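Telomerase reverse transcriptase (Candida albicans SC5314, PDB 6ZDQ) probably elongates chromosome ends as a reverse transcriptase, copying a template within the telomerase RNA to add simple sequence repeats. Local coordinates at residues 430-438 / 448-459. Numbering follows the deposited sequence.
Sequences SQIYDVVGS and LYKRKRGVFQGF
Val435, between helix 421-434 and strand 436-440, packs against Phe456 and Phe459 in the loop after a β-hairpin. Val435 CG1, anti to the backbone N (chi1 178°), lies 3.6 Å from both Phe456 CD2 and Phe459 CZ, meeting each ring obliquely. Gln431 adds its amide oxygen at the edge of the Phe459 ring, near the ring plane. Beside Gln431, Val455 CG1 packs 3.8 Å from Ile432 CG1. Beyond Val435 the hairpin itself is pinned at Gly437 and Tyr449, an antiparallel hydrogen-bonded pair: Gly437 N donates to Tyr449 O over 3.1 Å, and Tyr449 N returns a nearly straight bond (164° at the hydrogen) to Gly437 O. Next to this pair, the extended Lys450 chain runs its methylenes past Val436 CG2. Arg451 CD lies over the centre of one face of the Phe456 ring, and NH1 of Arg451 hydrogen-bonds to the backbone O of Asp343. A type II turn runs from Phe456 to Phe459, and from both of its end residues the side chains start toward Val435. Within the reverse transcriptase family region, helix 460-477 backs Ile432 and Val455 through Phe465, helix 347-356 touches Ile432 and Tyr433, and the hairpin, strands 436-440 and 446-451, lies in a mixed sheet between strands 215-217 and 229-236.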
ATOM      1  N   SER A 430       1.158  11.535 -24.509  1.00138.17           N
ATOM      2  CA  SER A 430       2.178  10.490 -24.513  1.00133.56           C
ATOM      3  C   SER A 430       1.901   9.451 -23.433  1.00123.70           C
ATOM      4  O   SER A 430       2.030   8.245 -23.673  1.00124.31           O
ATOM      5  CB  SER A 430       3.563  11.108 -24.324  1.00130.52           C
ATOM      6  OG  SER A 430       4.567  10.110 -24.259  1.00123.41           O
ATOM      7  N   GLN A 431       1.521   9.903 -22.237  1.00135.44           N
ATOM      8  CA  GLN A 431       1.158   9.003 -21.148  1.00131.93           C
ATOM      9  C   GLN A 431      -0.174   8.302 -21.381  1.00125.26           C
ATOM     10  O   GLN A 431      -0.488   7.352 -20.655  1.00126.33           O
ATOM     11  CB  GLN A 431       1.112   9.770 -19.823  1.00127.69           C
ATOM     12  CG  GLN A 431       2.458  10.315 -19.369  1.00125.15           C
ATOM     13  CD  GLN A 431       3.402   9.225 -18.903  1.00126.23           C
ATOM     14  OE1 GLN A 431       3.051   8.404 -18.056  1.00127.36           O
ATOM     15  NE2 GLN A 431       4.609   9.210 -19.456  1.00126.04           N
ATOM     16  N   ILE A 432      -0.975   8.761 -22.342  1.00124.47           N
ATOM     17  CA  ILE A 432      -2.274   8.159 -22.622  1.00124.72           C
ATOM     18  C   ILE A 432      -2.149   7.123 -23.732  1.00124.78           C
ATOM     19  O   ILE A 432      -2.528   5.959 -23.557  1.00125.63           O
ATOM     20  CB  ILE A 432      -3.312   9.235 -22.989  1.00123.99           C
ATOM     21  CG1 ILE A 432      -3.583  10.147 -21.792  1.00124.12           C
ATOM     22  CG2 ILE A 432      -4.599   8.591 -23.478  1.00124.22           C
ATOM     23  CD1 ILE A 432      -4.446  11.344 -22.122  1.00123.48           C
ATOM     24  N   TYR A 433      -1.618   7.541 -24.881  1.00108.69           N
ATOM     25  CA  TYR A 433      -1.591   6.706 -26.079  1.00119.05           C
ATOM     26  C   TYR A 433      -0.281   5.932 -26.226  1.00125.48           C
ATOM     27  O   TYR A 433      -0.288   4.701 -26.329  1.00137.49           O
ATOM     28  CB  TYR A 433      -1.842   7.572 -27.319  1.00103.01           C
ATOM     29  CG  TYR A 433      -3.194   8.251 -27.336  1.00102.79           C
ATOM     30  CD1 TYR A 433      -4.303   7.616 -27.882  1.00124.71           C
ATOM     31  CD2 TYR A 433      -3.362   9.526 -26.813  1.00116.09           C
ATOM     32  CE1 TYR A 433      -5.541   8.230 -27.905  1.00112.80           C
ATOM     33  CE2 TYR A 433      -4.599  10.149 -26.830  1.00104.41           C
ATOM     34  CZ  TYR A 433      -5.684   9.497 -27.377  1.00123.71           C
ATOM     35  OH  TYR A 433      -6.916  10.110 -27.398  1.00109.68           O
ATOM     36  N   ASP A 434       0.847   6.644 -26.232  1.00129.87           N
ATOM     37  CA  ASP A 434       2.135   6.068 -26.608  1.00129.89           C
ATOM     38  C   ASP A 434       2.657   5.029 -25.624  1.00135.47           C
ATOM     39  O   ASP A 434       3.644   4.355 -25.941  1.00137.74           O
ATOM     40  CB  ASP A 434       3.173   7.179 -26.773  1.00122.42           C
ATOM     41  CG  ASP A 434       2.842   8.120 -27.912  1.00128.63           C
ATOM     42  OD1 ASP A 434       1.857   8.876 -27.790  1.00140.64           O
ATOM     43  OD2 ASP A 434       3.563   8.100 -28.932  1.00132.50           O
ATOM     44  N   VAL A 435       2.047   4.888 -24.445  1.00130.00           N
ATOM     45  CA  VAL A 435       2.548   3.938 -23.455  1.00114.19           C
ATOM     46  C   VAL A 435       2.454   2.520 -24.000  1.00123.87           C
ATOM     47  O   VAL A 435       1.423   2.113 -24.552  1.00133.19           O
ATOM     48  CB  VAL A 435       1.778   4.085 -22.135  1.00 99.97           C
ATOM     49  CG1 VAL A 435       2.259   3.056 -21.125  1.00108.27           C
ATOM     50  CG2 VAL A 435       1.952   5.487 -21.584  1.00129.49           C
ATOM     51  N   VAL A 436       3.537   1.758 -23.845  1.00111.14           N
ATOM     52  CA  VAL A 436       3.634   0.389 -24.341  1.00111.23           C
ATOM     53  C   VAL A 436       4.073  -0.509 -23.193  1.00110.57           C
ATOM     54  O   VAL A 436       5.017  -0.179 -22.467  1.00115.09           O
ATOM     55  CB  VAL A 436       4.624   0.270 -25.517  1.00106.18           C
ATOM     56  CG1 VAL A 436       4.572  -1.128 -26.116  1.00122.77           C
ATOM     57  CG2 VAL A 436       4.349   1.325 -26.580  1.00126.73           C
ATOM     58  N   GLY A 437       3.391  -1.642 -23.031  1.00106.31           N
ATOM     59  CA  GLY A 437       3.727  -2.620 -22.012  1.00122.65           C
ATOM     60  C   GLY A 437       4.281  -3.884 -22.641  1.00115.39           C
ATOM     61  O   GLY A 437       3.862  -4.286 -23.728  1.00112.40           O
ATOM     62  N   SER A 438       5.231  -4.510 -21.953  1.00104.63           N
ATOM     63  CA  SER A 438       5.899  -5.702 -22.454  1.00105.92           C
ATOM     64  C   SER A 438       5.362  -6.951 -21.766  1.00126.72           C
ATOM     65  O   SER A 438       4.979  -6.925 -20.593  1.00122.40           O
ATOM     66  CB  SER A 438       7.412  -5.609 -22.242  1.00106.54           C
ATOM     67  OG  SER A 438       7.743  -5.672 -20.866  1.00120.95           O
ATOM     68  N   LEU A 448       5.254  -6.699 -27.252  1.00135.94           N
ATOM     69  CA  LEU A 448       4.948  -5.317 -26.913  1.00123.02           C
ATOM     70  C   LEU A 448       3.543  -4.966 -27.381  1.00129.17           C
ATOM     71  O   LEU A 448       3.182  -5.224 -28.534  1.00136.64           O
ATOM     72  CB  LEU A 448       5.973  -4.374 -27.543  1.00122.41           C
ATOM     73  CG  LEU A 448       7.430  -4.663 -27.176  1.00128.75           C
ATOM     74  CD1 LEU A 448       8.375  -3.719 -27.903  1.00153.13           C
ATOM     75  CD2 LEU A 448       7.628  -4.567 -25.674  1.00122.08           C
ATOM     76  N   TYR A 449       2.752  -4.379 -26.482  1.00124.62           N
ATOM     77  CA  TYR A 449       1.365  -4.033 -26.761  1.00134.53           C
ATOM     78  C   TYR A 449       1.122  -2.559 -26.478  1.00118.92           C
ATOM     79  O   TYR A 449       1.519  -2.051 -25.424  1.00124.78           O
ATOM     80  CB  TYR A 449       0.401  -4.878 -25.918  1.00127.41           C
ATOM     81  CG  TYR A 449       0.367  -6.344 -26.279  1.00137.83           C
ATOM     82  CD1 TYR A 449       1.285  -7.233 -25.739  1.00131.11           C
ATOM     83  CD2 TYR A 449      -0.594  -6.840 -27.148  1.00137.22           C
ATOM     84  CE1 TYR A 449       1.252  -8.576 -26.063  1.00131.51           C
ATOM     85  CE2 TYR A 449      -0.634  -8.181 -27.480  1.00137.37           C
ATOM     86  CZ  TYR A 449       0.292  -9.045 -26.934  1.00140.41           C
ATOM     87  OH  TYR A 449       0.257 -10.382 -27.259  1.00152.99           O
ATOM     88  N   LYS A 450       0.470  -1.878 -27.415  1.00112.04           N
ATOM     89  CA  LYS A 450      -0.131  -0.583 -27.141  1.00132.79           C
ATOM     90  C   LYS A 450      -1.590  -0.779 -26.741  1.00129.17           C
ATOM     91  O   LYS A 450      -2.176  -1.846 -26.935  1.00139.64           O
ATOM     92  CB  LYS A 450      -0.018   0.343 -28.352  1.00140.32           C
ATOM     93  CG  LYS A 450       1.307   1.083 -28.450  1.00131.11           C
ATOM     94  CD  LYS A 450       1.252   2.191 -29.489  1.00123.64           C
ATOM     95  CE  LYS A 450       2.561   2.960 -29.536  1.00109.89           C
ATOM     96  NZ  LYS A 450       2.546   4.026 -30.573  1.00108.41           N
ATOM     97  N   ARG A 451      -2.180   0.266 -26.170  1.00108.12           N
ATOM     98  CA  ARG A 451      -3.516   0.160 -25.604  1.00114.87           C
ATOM     99  C   ARG A 451      -4.558   0.749 -26.544  1.00114.45           C
ATOM    100  O   ARG A 451      -4.361   1.821 -27.123  1.00125.33           O
ATOM    101  CB  ARG A 451      -3.594   0.849 -24.242  1.00102.18           C
ATOM    102  CG  ARG A 451      -4.515   0.120 -23.286  1.00130.09           C
ATOM    103  CD  ARG A 451      -4.299   0.541 -21.850  1.00103.42           C
ATOM    104  NE  ARG A 451      -5.001  -0.335 -20.915  1.00117.13           N
ATOM    105  CZ  ARG A 451      -6.314  -0.316 -20.704  1.00107.02           C
ATOM    106  NH1 ARG A 451      -7.086   0.534 -21.366  1.00109.45           N
ATOM    107  NH2 ARG A 451      -6.858  -1.152 -19.832  1.00115.54           N
ATOM    108  N   LYS A 452      -5.668   0.029 -26.687  1.00116.53           N
ATOM    109  CA  LYS A 452      -6.802   0.439 -27.501  1.00105.92           C
ATOM    110  C   LYS A 452      -7.857   1.191 -26.696  1.00105.13           C
ATOM    111  O   LYS A 452      -8.846   1.654 -27.274  1.00119.48           O
ATOM    112  CB  LYS A 452      -7.422  -0.800 -28.165  1.00124.28           C
ATOM    113  CG  LYS A 452      -8.325  -0.534 -29.362  1.00145.14           C
ATOM    114  CD  LYS A 452      -8.816  -1.844 -29.967  1.00140.24           C
ATOM    115  CE  LYS A 452      -9.476  -2.722 -28.915  1.00109.97           C
ATOM    116  NZ  LYS A 452      -9.927  -4.019 -29.484  1.00138.28           N
ATOM    117  N   ARG A 453      -7.665   1.329 -25.384  1.00113.51           N
ATOM    118  CA  ARG A 453      -8.622   1.998 -24.506  1.00112.78           C
ATOM    119  C   ARG A 453      -7.845   2.816 -23.481  1.00129.53           C
ATOM    120  O   ARG A 453      -6.658   3.112 -23.660  1.00146.47           O
ATOM    121  CB  ARG A 453      -9.576   0.995 -23.846  1.00117.62           C
ATOM    122  CG  ARG A 453     -10.630   0.432 -24.779  1.00123.90           C
ATOM    123  CD  ARG A 453     -11.894   0.052 -24.022  1.00132.63           C
ATOM    124  NE  ARG A 453     -11.710  -1.108 -23.157  1.00114.81           N
ATOM    125  CZ  ARG A 453     -12.056  -2.347 -23.491  1.00129.27           C
ATOM    126  NH1 ARG A 453     -12.604  -2.587 -24.675  1.00140.15           N
ATOM    127  NH2 ARG A 453     -11.861  -3.345 -22.641  1.00146.55           N
ATOM    128  N   GLY A 454      -8.530   3.193 -22.400  1.00115.02           N
ATOM    129  CA  GLY A 454      -8.012   4.139 -21.429  1.00110.76           C
ATOM    130  C   GLY A 454      -6.696   3.765 -20.781  1.00108.54           C
ATOM    131  O   GLY A 454      -6.182   2.666 -20.989  1.00133.34           O
ATOM    132  N   VAL A 455      -6.158   4.671 -19.963  1.00120.20           N
ATOM    133  CA  VAL A 455      -4.757   4.590 -19.556  1.00117.08           C
ATOM    134  C   VAL A 455      -4.502   3.351 -18.700  1.00127.39           C
ATOM    135  O   VAL A 455      -5.420   2.711 -18.170  1.00112.92           O
ATOM    136  CB  VAL A 455      -4.348   5.869 -18.811  1.00115.59           C
ATOM    137  CG1 VAL A 455      -4.351   7.057 -19.759  1.00143.22           C
ATOM    138  CG2 VAL A 455      -5.294   6.115 -17.651  1.00130.28           C
ATOM    139  N   PHE A 456      -3.220   3.010 -18.574  1.00112.48           N
ATOM    140  CA  PHE A 456      -2.787   1.886 -17.755  1.00107.66           C
ATOM    141  C   PHE A 456      -2.788   2.265 -16.280  1.00104.90           C
ATOM    142  O   PHE A 456      -2.330   3.346 -15.904  1.00110.98           O
ATOM    143  CB  PHE A 456      -1.372   1.448 -18.135  1.00119.37           C
ATOM    144  CG  PHE A 456      -1.239   0.893 -19.523  1.00123.84           C
ATOM    145  CD1 PHE A 456      -1.286  -0.473 -19.740  1.00116.33           C
ATOM    146  CD2 PHE A 456      -1.021   1.731 -20.604  1.00155.45           C
ATOM    147  CE1 PHE A 456      -1.145  -0.992 -21.013  1.00130.53           C
ATOM    148  CE2 PHE A 456      -0.878   1.218 -21.880  1.00140.78           C
ATOM    149  CZ  PHE A 456      -0.939  -0.146 -22.083  1.00125.04           C
ATOM    150  N   GLN A 457      -3.283   1.359 -15.440  1.00107.15           N
ATOM    151  CA  GLN A 457      -3.110   1.525 -14.004  1.00103.15           C
ATOM    152  C   GLN A 457      -1.640   1.374 -13.631  1.00107.38           C
ATOM    153  O   GLN A 457      -0.911   0.574 -14.223  1.00100.44           O
ATOM    154  CB  GLN A 457      -3.948   0.509 -13.231  1.00 95.72           C
ATOM    155  CG  GLN A 457      -5.441   0.765 -13.278  1.00118.22           C
ATOM    156  CD  GLN A 457      -6.178   0.071 -12.151  1.00118.83           C
ATOM    157  OE1 GLN A 457      -7.124  -0.683 -12.383  1.00110.27           O
ATOM    158  NE2 GLN A 457      -5.751   0.326 -10.920  1.00 96.73           N
ATOM    159  N   GLY A 458      -1.207   2.148 -12.639  1.00109.38           N
ATOM    160  CA  GLY A 458       0.160   2.108 -12.169  1.00104.23           C
ATOM    161  C   GLY A 458       1.030   3.249 -12.648  1.00 96.10           C
ATOM    162  O   GLY A 458       2.133   3.429 -12.117  1.00104.41           O
ATOM    163  N   PHE A 459       0.576   4.016 -13.634  1.00108.61           N
ATOM    164  CA  PHE A 459       1.306   5.186 -14.100  1.00122.85           C
ATOM    165  C   PHE A 459       0.861   6.422 -13.330  1.00111.00           C
ATOM    166  O   PHE A 459      -0.320   6.573 -13.000  1.00 93.29           O
ATOM    167  CB  PHE A 459       1.111   5.380 -15.605  1.00 95.19           C
ATOM    168  CG  PHE A 459       2.083   4.594 -16.440  1.00102.45           C
ATOM    169  CD1 PHE A 459       1.943   3.224 -16.585  1.00104.02           C
ATOM    170  CD2 PHE A 459       3.143   5.224 -17.071  1.00123.46           C
ATOM    171  CE1 PHE A 459       2.839   2.498 -17.347  1.00114.36           C
ATOM    172  CE2 PHE A 459       4.043   4.504 -17.834  1.00107.44           C
ATOM    173  CZ  PHE A 459       3.890   3.138 -17.971  1.00126.25           C
TER